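Local structure of flavin-containing monooxygenase (Allium sativum, 6WPU) at residues A[192-197]-A[288-293]; A[233-238]-A[257-262]; A[318-323]-A[371-376]. The protein binds FAD and acts as an S-monooxygenase, probably adding one oxygen atom to the sulfur of S-allyl-L-cysteine to give the sulfoxide. One frame throughout, in Å; residues are numbered along the deposited sequence. Where two conformers were deposited one is given.

Contact 1: A[192-197]-A[288-293]; sequences PGIDVW and DVIMHC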
loop_
_atom_site.group_PDB
_atom_site.type_symbol
_atom_site.label_atom_id
_atom_site.label_comp_id
_atom_site.label_asym_id
_atom_site.label_seq_id
_atom_site.Cartn_x
_atom_site.Cartn_y
_atom_site.Cartn_z
ATOM N N PRO A 192 26.296 -6.530 -3.615
ATOM C CA PRO A 192 27.577 -6.986 -4.179
ATOM C C PRO A 192 28.022 -8.311 -3.572
ATOM O O PRO A 192 28.004 -8.492 -2.355
ATOM C CB PRO A 192 28.551 -5.855 -3.817
ATOM C CG PRO A 192 27.690 -4.685 -3.456
ATOM C CD PRO A 192 26.414 -5.244 -2.912
ATOM N N GLY A 193 28.438 -9.236 -4.439
ATOM C CA GLY A 193 28.957 -10.520 -4.009
ATOM C C GLY A 193 27.922 -11.519 -3.539
ATOM O O GLY A 193 28.294 -12.582 -3.038
ATOM N N ILE A 194 26.631 -11.221 -3.690
ATOM C CA ILE A 194 25.602 -12.063 -3.092
ATOM C C ILE A 194 25.604 -13.472 -3.680
ATOM O O ILE A 194 25.172 -14.417 -3.015
ATOM C CB ILE A 194 24.220 -11.386 -3.229
ATOM C CG1 ILE A 194 23.212 -12.036 -2.280
ATOM C CG2 ILE A 194 23.719 -11.430 -4.667
ATOM C CD1 ILE A 194 23.542 -11.827 -0.810
ATOM N N ASP A 195 26.118 -13.645 -4.901
ATOM C CA ASP A 195 26.075 -14.950 -5.553
ATOM C C ASP A 195 26.977 -15.984 -4.888
ATOM O O ASP A 195 26.773 -17.181 -5.101
ATOM C CB ASP A 195 26.448 -14.815 -7.029
ATOM C CG ASP A 195 25.400 -14.059 -7.827
ATOM O OD1 ASP A 195 24.191 -14.154 -7.488
ATOM O OD2 ASP A 195 25.787 -13.364 -8.794
ATOM N N VAL A 196 27.969 -15.565 -4.101
ATOM C CA VAL A 196 28.811 -16.498 -3.360
ATOM C C VAL A 196 28.494 -16.518 -1.870
ATOM O O VAL A 196 29.162 -17.245 -1.115
ATOM C CB VAL A 196 30.309 -16.208 -3.578
ATOM C CG1 VAL A 196 30.671 -16.294 -5.053
ATOM C CG2 VAL A 196 30.689 -14.853 -2.990
ATOM N N TRP A 197 27.513 -15.754 -1.419
ATOM C CA TRP A 197 27.244 -15.705 0.010
ATOM C C TRP A 197 26.393 -16.908 0.410
ATOM O O TRP A 197 25.366 -17.154 -0.217
ATOM C CB TRP A 197 26.551 -14.399 0.365
ATOM C CG TRP A 197 26.264 -14.240 1.821
ATOM C CD1 TRP A 197 27.160 -13.940 2.820
ATOM C CD2 TRP A 197 24.991 -14.385 2.446
ATOM N NE1 TRP A 197 26.510 -13.878 4.030
ATOM C CE2 TRP A 197 25.177 -14.154 3.827
ATOM C CE3 TRP A 197 23.705 -14.686 1.971
ATOM C CZ2 TRP A 197 24.125 -14.210 4.739
ATOM C CZ3 TRP A 197 22.657 -14.731 2.873
ATOM C CH2 TRP A 197 22.873 -14.498 4.244
ATOM N N ASP A 288 23.959 -14.763 9.330
ATOM C CA ASP A 288 23.107 -15.917 9.064
ATOM C C ASP A 288 21.986 -15.608 8.079
ATOM O O ASP A 288 21.664 -16.453 7.234
ATOM C CB ASP A 288 22.510 -16.429 10.384
ATOM C CG ASP A 288 23.589 -16.699 11.442
ATOM O OD1 ASP A 288 24.405 -17.625 11.221
ATOM O OD2 ASP A 288 23.643 -15.971 12.464
ATOM N N VAL A 289 21.366 -14.425 8.182
ATOM C CA VAL A 289 20.178 -14.073 7.398
ATOM C C VAL A 289 20.326 -12.659 6.840
ATOM O O VAL A 289 20.657 -11.723 7.580
ATOM C CB VAL A 289 18.878 -14.156 8.227
ATOM C CG1 VAL A 289 17.640 -13.874 7.314
ATOM C CG2 VAL A 289 18.748 -15.480 8.921
ATOM N N ILE A 290 20.057 -12.501 5.545
ATOM C CA ILE A 290 19.894 -11.191 4.919
ATOM C C ILE A 290 18.440 -11.070 4.498
ATOM O O ILE A 290 17.930 -11.923 3.764
ATOM C CB ILE A 290 20.823 -11.001 3.712
ATOM C CG1 ILE A 290 22.293 -11.050 4.143
ATOM C CG2 ILE A 290 20.509 -9.681 3.024
ATOM C CD1 ILE A 290 23.253 -11.004 2.994
ATOM N N MET A 291 17.766 -10.023 4.966
ATOM C CA MET A 291 16.368 -9.784 4.618
ATOM C C MET A 291 16.279 -8.507 3.788
ATOM O O MET A 291 16.758 -7.452 4.221
ATOM C CB MET A 291 15.494 -9.677 5.869
ATOM C CG MET A 291 14.015 -9.361 5.529
ATOM S SD MET A 291 12.966 -9.022 6.966
ATOM C CE MET A 291 13.411 -10.349 8.097
ATOM N N HIS A 292 15.697 -8.603 2.591
ATOM C CA HIS A 292 15.411 -7.407 1.789
ATOM C C HIS A 292 14.111 -6.783 2.287
ATOM O O HIS A 292 13.044 -7.387 2.149
ATOM C CB HIS A 292 15.264 -7.729 0.303
ATOM C CG HIS A 292 16.424 -8.448 -0.306
ATOM N ND1 HIS A 292 17.089 -7.972 -1.414
ATOM C CD2 HIS A 292 17.012 -9.629 0.009
ATOM C CE1 HIS A 292 18.052 -8.817 -1.742
ATOM N NE2 HIS A 292 18.025 -9.832 -0.896
ATOM N N CYS A 293 14.187 -5.599 2.887
ATOM C CA CYS A 293 12.971 -4.818 3.161
ATOM C C CYS A 293 12.884 -3.666 2.163
ATOM O O CYS A 293 12.808 -2.497 2.509
ATOM C CB CYS A 293 12.952 -4.320 4.612
ATOM S SG CYS A 293 11.273 -3.854 5.270
#

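Contact 2: A[233-238]-A[257-262]; sequences DVARFA and PGYDNM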
loop_
_atom_site.group_PDB
_atom_site.type_symbol
_atom_site.label_atom_id
_atom_site.label_comp_id
_atom_site.label_asym_id
_atom_site.label_seq_id
_atom_site.Cartn_x
_atom_site.Cartn_y
_atom_site.Cartn_z
ATOM N N ASP A 233 11.620 -5.701 15.918
ATOM C CA ASP A 233 10.920 -6.952 16.189
ATOM C C ASP A 233 11.897 -8.121 16.217
ATOM O O ASP A 233 11.900 -8.914 17.161
ATOM C CB ASP A 233 9.830 -7.172 15.132
ATOM C CG ASP A 233 8.736 -8.115 15.597
ATOM O OD1 ASP A 233 8.189 -7.912 16.708
ATOM O OD2 ASP A 233 8.395 -9.048 14.841
ATOM N N VAL A 234 12.746 -8.223 15.189
ATOM C CA VAL A 234 13.751 -9.282 15.111
ATOM C C VAL A 234 14.725 -9.184 16.281
ATOM O O VAL A 234 15.155 -10.202 16.840
ATOM C CB VAL A 234 14.475 -9.210 13.750
ATOM C CG1 VAL A 234 15.712 -10.105 13.722
ATOM C CG2 VAL A 234 13.518 -9.601 12.629
ATOM N N ALA A 235 15.070 -7.960 16.690
ATOM C CA ALA A 235 16.029 -7.777 17.774
ATOM C C ALA A 235 15.528 -8.322 19.107
ATOM O O ALA A 235 16.339 -8.475 20.030
ATOM C CB ALA A 235 16.388 -6.295 17.918
ATOM N N ARG A 236 14.231 -8.656 19.213
ATOM C CA ARG A 236 13.710 -9.270 20.435
ATOM C C ARG A 236 14.350 -10.628 20.709
ATOM O O ARG A 236 14.431 -11.053 21.864
ATOM C CB ARG A 236 12.189 -9.439 20.346
ATOM C CG ARG A 236 11.353 -8.150 20.216
ATOM C CD ARG A 236 9.853 -8.507 20.330
ATOM N NE ARG A 236 9.675 -9.303 21.546
ATOM C CZ ARG A 236 8.869 -10.356 21.663
ATOM N NH1 ARG A 236 8.131 -10.750 20.625
ATOM N NH2 ARG A 236 8.809 -11.021 22.822
ATOM N N PHE A 237 14.778 -11.340 19.665
ATOM C CA PHE A 237 15.396 -12.650 19.816
ATOM C C PHE A 237 16.769 -12.773 19.172
ATOM O O PHE A 237 17.545 -13.646 19.583
ATOM C CB PHE A 237 14.481 -13.743 19.234
ATOM C CG PHE A 237 13.232 -13.955 20.032
ATOM C CD1 PHE A 237 12.092 -13.215 19.765
ATOM C CD2 PHE A 237 13.206 -14.876 21.069
ATOM C CE1 PHE A 237 10.938 -13.395 20.520
ATOM C CE2 PHE A 237 12.057 -15.058 21.822
ATOM C CZ PHE A 237 10.917 -14.312 21.539
ATOM N N ALA A 238 17.092 -11.931 18.194
ATOM C CA ALA A 238 18.333 -12.065 17.449
ATOM C C ALA A 238 19.540 -11.731 18.322
ATOM O O ALA A 238 19.462 -10.927 19.258
ATOM C CB ALA A 238 18.315 -11.150 16.222
ATOM N N PRO A 257 19.152 3.660 19.537
ATOM C CA PRO A 257 18.789 4.018 20.916
ATOM C C PRO A 257 17.727 3.078 21.467
ATOM O O PRO A 257 16.723 2.787 20.811
ATOM C CB PRO A 257 18.265 5.453 20.783
ATOM C CG PRO A 257 18.932 5.980 19.565
ATOM C CD PRO A 257 19.033 4.808 18.623
ATOM N N GLY A 258 17.965 2.593 22.683
ATOM C CA GLY A 258 17.057 1.666 23.324
ATOM C C GLY A 258 17.337 0.199 23.073
ATOM O O GLY A 258 16.576 -0.649 23.555
ATOM N N TYR A 259 18.397 -0.130 22.335
ATOM C CA TYR A 259 18.716 -1.512 21.998
ATOM C C TYR A 259 20.215 -1.719 22.101
ATOM O O TYR A 259 20.993 -0.915 21.580
ATOM C CB TYR A 259 18.241 -1.873 20.584
ATOM C CG TYR A 259 16.745 -1.924 20.429
ATOM C CD1 TYR A 259 16.068 -3.134 20.443
ATOM C CD2 TYR A 259 16.004 -0.759 20.265
ATOM C CE1 TYR A 259 14.694 -3.187 20.299
ATOM C CE2 TYR A 259 14.631 -0.798 20.127
ATOM C CZ TYR A 259 13.979 -2.017 20.144
ATOM O OH TYR A 259 12.607 -2.067 20.001
ATOM N N ASP A 260 20.615 -2.799 22.768
ATOM C CA ASP A 260 22.022 -3.142 22.882
ATOM C C ASP A 260 22.519 -4.007 21.731
ATOM O O ASP A 260 23.736 -4.176 21.589
ATOM C CB ASP A 260 22.289 -3.862 24.213
ATOM N N ASN A 261 21.617 -4.538 20.895
ATOM C CA ASN A 261 21.969 -5.542 19.895
ATOM C C ASN A 261 21.520 -5.141 18.486
ATOM O O ASN A 261 21.302 -6.011 17.632
ATOM C CB ASN A 261 21.365 -6.898 20.271
ATOM C CG ASN A 261 19.842 -6.909 20.136
ATOM O OD1 ASN A 261 19.185 -5.880 20.328
ATOM N ND2 ASN A 261 19.275 -8.079 19.795
ATOM N N MET A 262 21.376 -3.841 18.216
ATOM C CA MET A 262 20.953 -3.355 16.905
ATOM C C MET A 262 21.869 -2.225 16.465
ATOM O O MET A 262 22.109 -1.284 17.229
ATOM C CB MET A 262 19.500 -2.869 16.912
ATOM C CG MET A 262 19.007 -2.392 15.539
ATOM S SD MET A 262 17.232 -1.987 15.472
ATOM C CE MET A 262 16.652 -2.899 16.881
#

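Contact 3: A[318-323]-A[371-376]; sequences PLYKHV and MEDVEA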
loop_
_atom_site.group_PDB
_atom_site.type_symbol
_atom_site.label_atom_id
_atom_site.label_comp_id
_atom_site.label_asym_id
_atom_site.label_seq_id
_atom_site.Cartn_x
_atom_site.Cartn_y
_atom_site.Cartn_z
ATOM N N PRO A 318 0.625 5.594 -19.112
ATOM C CA PRO A 318 0.267 6.851 -18.421
ATOM C C PRO A 318 -1.105 6.875 -17.714
ATOM O O PRO A 318 -2.082 6.295 -18.216
ATOM C CB PRO A 318 0.307 7.887 -19.552
ATOM C CG PRO A 318 0.144 7.104 -20.808
ATOM C CD PRO A 318 0.852 5.809 -20.548
ATOM N N LEU A 319 -1.145 7.505 -16.535
ATOM C CA LEU A 319 -2.353 7.597 -15.718
ATOM C C LEU A 319 -2.599 9.054 -15.370
ATOM O O LEU A 319 -1.765 9.691 -14.713
ATOM C CB LEU A 319 -2.248 6.775 -14.435
ATOM C CG LEU A 319 -2.171 5.254 -14.554
ATOM C CD1 LEU A 319 -2.172 4.626 -13.171
ATOM C CD2 LEU A 319 -3.311 4.727 -15.420
ATOM N N TYR A 320 -3.742 9.572 -15.802
ATOM C CA TYR A 320 -4.118 10.935 -15.478
ATOM C C TYR A 320 -4.481 10.994 -14.000
ATOM O O TYR A 320 -5.326 10.215 -13.538
ATOM C CB TYR A 320 -5.283 11.372 -16.367
ATOM C CG TYR A 320 -5.848 12.719 -16.024
ATOM C CD1 TYR A 320 -5.054 13.875 -16.081
ATOM C CD2 TYR A 320 -7.175 12.842 -15.628
ATOM C CE1 TYR A 320 -5.584 15.121 -15.763
ATOM C CE2 TYR A 320 -7.712 14.074 -15.302
ATOM C CZ TYR A 320 -6.920 15.209 -15.376
ATOM O OH TYR A 320 -7.479 16.423 -15.054
ATOM N N LYS A 321 -3.803 11.877 -13.254
ATOM C CA LYS A 321 -3.993 12.010 -11.803
ATOM C C LYS A 321 -3.802 10.670 -11.085
ATOM O O LYS A 321 -4.421 10.413 -10.050
ATOM C CB LYS A 321 -5.369 12.606 -11.479
ATOM C CG LYS A 321 -5.652 13.951 -12.150
ATOM C CD LYS A 321 -4.533 14.951 -11.844
ATOM C CE LYS A 321 -4.906 16.351 -12.305
ATOM N NZ LYS A 321 -3.756 17.278 -12.231
ATOM N N HIS A 322 -2.947 9.803 -11.642
ATOM C CA HIS A 322 -2.625 8.484 -11.087
ATOM C C HIS A 322 -3.808 7.516 -11.131
ATOM O O HIS A 322 -3.783 6.476 -10.452
ATOM C CB HIS A 322 -2.097 8.563 -9.638
ATOM C CG HIS A 322 -1.023 9.591 -9.419
ATOM N ND1 HIS A 322 0.305 9.364 -9.721
ATOM C CD2 HIS A 322 -1.078 10.837 -8.887
ATOM C CE1 HIS A 322 1.017 10.434 -9.411
ATOM N NE2 HIS A 322 0.204 11.340 -8.898
ATOM N N VAL A 323 -4.836 7.812 -11.933
ATOM C CA VAL A 323 -6.087 7.067 -11.874
ATOM C C VAL A 323 -6.519 6.557 -13.246
ATOM O O VAL A 323 -6.816 5.366 -13.401
ATOM C CB VAL A 323 -7.195 7.935 -11.235
ATOM C CG1 VAL A 323 -8.586 7.317 -11.459
ATOM C CG2 VAL A 323 -6.940 8.091 -9.748
ATOM N N MET A 371 -3.631 13.405 -21.730
ATOM C CA MET A 371 -2.318 12.905 -22.104
ATOM C C MET A 371 -1.257 13.998 -21.983
ATOM O O MET A 371 -0.129 13.727 -21.558
ATOM C CB MET A 371 -2.363 12.323 -23.515
ATOM C CG MET A 371 -1.075 11.627 -23.912
ATOM S SD MET A 371 -0.648 10.235 -22.829
ATOM C CE MET A 371 -1.845 9.019 -23.395
ATOM N N GLU A 372 -1.607 15.244 -22.324
ATOM C CA GLU A 372 -0.681 16.358 -22.139
ATOM C C GLU A 372 -0.381 16.588 -20.664
ATOM O O GLU A 372 0.751 16.938 -20.303
ATOM C CB GLU A 372 -1.250 17.632 -22.763
ATOM C CG GLU A 372 -1.285 17.596 -24.269
ATOM C CD GLU A 372 -2.006 18.786 -24.883
ATOM O OE1 GLU A 372 -2.736 19.507 -24.159
ATOM O OE2 GLU A 372 -1.840 18.999 -26.104
ATOM N N ASP A 373 -1.376 16.388 -19.797
ATOM C CA ASP A 373 -1.146 16.580 -18.369
ATOM C C ASP A 373 -0.140 15.563 -17.831
ATOM O O ASP A 373 0.762 15.915 -17.061
ATOM C CB ASP A 373 -2.470 16.492 -17.618
ATOM C CG ASP A 373 -2.364 16.997 -16.198
ATOM O OD1 ASP A 373 -2.090 18.196 -16.009
ATOM O OD2 ASP A 373 -2.550 16.195 -15.265
ATOM N N VAL A 374 -0.274 14.297 -18.230
ATOM C CA VAL A 374 0.683 13.288 -17.792
ATOM C C VAL A 374 2.075 13.621 -18.302
ATOM O O VAL A 374 3.065 13.498 -17.569
ATOM C CB VAL A 374 0.243 11.892 -18.257
ATOM C CG1 VAL A 374 1.272 10.863 -17.824
ATOM C CG2 VAL A 374 -1.127 11.555 -17.691
ATOM N N GLU A 375 2.176 14.029 -19.570
ATOM C CA GLU A 375 3.476 14.360 -20.144
ATOM C C GLU A 375 4.101 15.548 -19.433
ATOM O O GLU A 375 5.317 15.571 -19.202
ATOM C CB GLU A 375 3.337 14.632 -21.643
ATOM C CG GLU A 375 3.249 13.347 -22.468
ATOM C CD GLU A 375 2.651 13.540 -23.863
ATOM O OE1 GLU A 375 2.222 14.670 -24.198
ATOM O OE2 GLU A 375 2.605 12.545 -24.623
ATOM N N ALA A 376 3.285 16.542 -19.069
ATOM C CA ALA A 376 3.795 17.673 -18.298
ATOM C C ALA A 376 4.336 17.213 -16.953
ATOM O O ALA A 376 5.389 17.680 -16.500
ATOM C CB ALA A 376 2.694 18.713 -18.098
#

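Contact 1: A[192-197]-A[288-293]
Ile290 CD1 stands over one face of the Trp197 indole in a CH-pi contact, 3.5 Å from the centroid of the six-membered ring and only 3° off its normal. The next carbon back, CG1, lies above the same face nearer the rim, 3.5 Å from Trp197 CH2. The extended second torsion (chi2 174°) continues the chain from CG1 and sets CD1 over the six-membered ring. Ile194 adds a third group: its CD1 meets Ile290 CD1 at 3.9 Å. Strand 289-292, which supplies Ile290, runs parallel to 217-221 and 200-203 in a sheet consistent with the second, NADPH-binding nucleotide domain of flavin-containing monooxygenases. Residues 192-197 belong to the loop entering strand 200-203. Their backbone curls through a short 3-10 turn, in which Trp197 N bonds to Ile194 O at 3.1 Å, and this brings both apolar side chains round to the strand. Trp197 CG lies anti to the backbone N (chi1 -179°), reaching the indole out to Ile290, while its NE1 is hydrogen-bonded to Gly275 O. Farther out, Pro192 O accepts from Thr271 OG1, and Asp288 OD2 takes the amide of Val217.

Contact 2: A[233-238]-A[257-262]
Two flat groups of residues 257-262, the Tyr259 ring and the Asn261 amide, meet the chain around Ala235. One face of the Tyr259 ring carries the methyl of Met262, with CE 3.6 Å above the plane and displaced toward the rim. Ala235 CB approaches the ring obliquely, 4.1 Å from Tyr259 CD1. The same Met262 CE touches Ala235 CB at 3.6 Å, so it bridges the aromatic face and the small alanine; the methionine chain is extended through its first two torsions and then bends to place the methyl there. Beyond the ring, Tyr259 OH is hydrogen-bonded to Arg232 NH1 of helix 225-234, just before Asp233.

The Asn261 amide is held at its nitrogen. ND2 donates to Ala235 O at 3.0 Å, a nearly straight bond (163°) that arrives in the carbonyl plane on a lone pair. It also donates to Ala238 O at 2.9 Å, more bent (135°), with the nitrogen standing well above that carbonyl's plane. Both acceptors lie close to the plane of the amide, an arrangement that fixes its rotation. Asn261 CG is placed between the backbone N and the carbonyl carbon (chi1 69°), which turns the amide toward these carbonyls, and OD1 rests 3.7 Å from Ala235 CB. Inside the turn, Val234 O accepts from both Phe237 N and Ala238 N.

Asn261 thus gathers two backbone carbonyls where the chain leaves helix 225-234 for strand 240-244. That helix links the parallel strands 217-221 and 240-244 in a beta-alpha-beta crossover of the Rossmann kind, and the segment 257-262 leads into strand 262-271, the next parallel neighbour of 240-244.

Contact 3: A[318-323]-A[371-376]
Tyr320 presents its ring edge to Asp373, whose OD2 lies 3.3 Å from Tyr320 CE1, with the ring and carboxylate planes 73° apart. The pair joins the loop before strand 332-334, an edge strand, within this chain, of the five-stranded parallel sheet in the Rossmann-type FAD-binding domain, to helix 367-383. The loop folds as a type II beta turn from Leu319 to His322, closed by a bond from His322 N to Leu319 O.

With CG anti to the backbone N (chi1 174°), the ring is carried out so that its CD1-CE1 edge faces Asp373. One of its faces is occupied by the next residue: Lys321 CG sits 3.6 Å above the plane, over the ring centre. The lysine chain bends at its second torsion (-54°) and then extends past the ring to Asp373, crossing that side chain at about a right angle. Its NZ reaches OD2 at 3.4 Å, a salt bridge whose hydrogen bond is weak. Lys321 also makes a cation-pi contact with Trp404, so its charged end probably has a second partner besides Asp373. Trp353 and Trp404 pack against Tyr320 as well. An alanine in place of Tyr320 is likely to open a gap beside Trp353 and Trp404 and leave the Lys321 chain without the ring under it, freer to turn away from Asp373.

On the apolar side, Pro318, preceded by a cis peptide bond, lies obliquely across Met371, with its CG 3.8 Å from Met371 CE. Val374 fits between this proline and the turn with its two methyls divided: CG1 packs at 3.6 Å on Pro318 CB, and CG2 lies 3.6 Å from Leu319 O.

Contacts 1 and 2 are mostly buried and lie on or beside the same mixed sheet, consistent with the NADPH-binding half: contact 1 sets a loop against its strand 289-292, and contact 2, nested along the chain within the loop closed by contact 1, joins the end of helix 225-234 to the loop entering strand 262-271. Contact 3 is only partly buried and lies beside the FAD-binding sheet, joining the loop that leads to its strand 332-334 to helix 367-383, its centre 44 Å from that of contact 2. The chemistry differs: contact 1 has apolar packing over a ring and no hydrogen bond across; contact 2 ties backbone carbonyls with one amide; contact 3 combines an apolar side with a weak salt bridge.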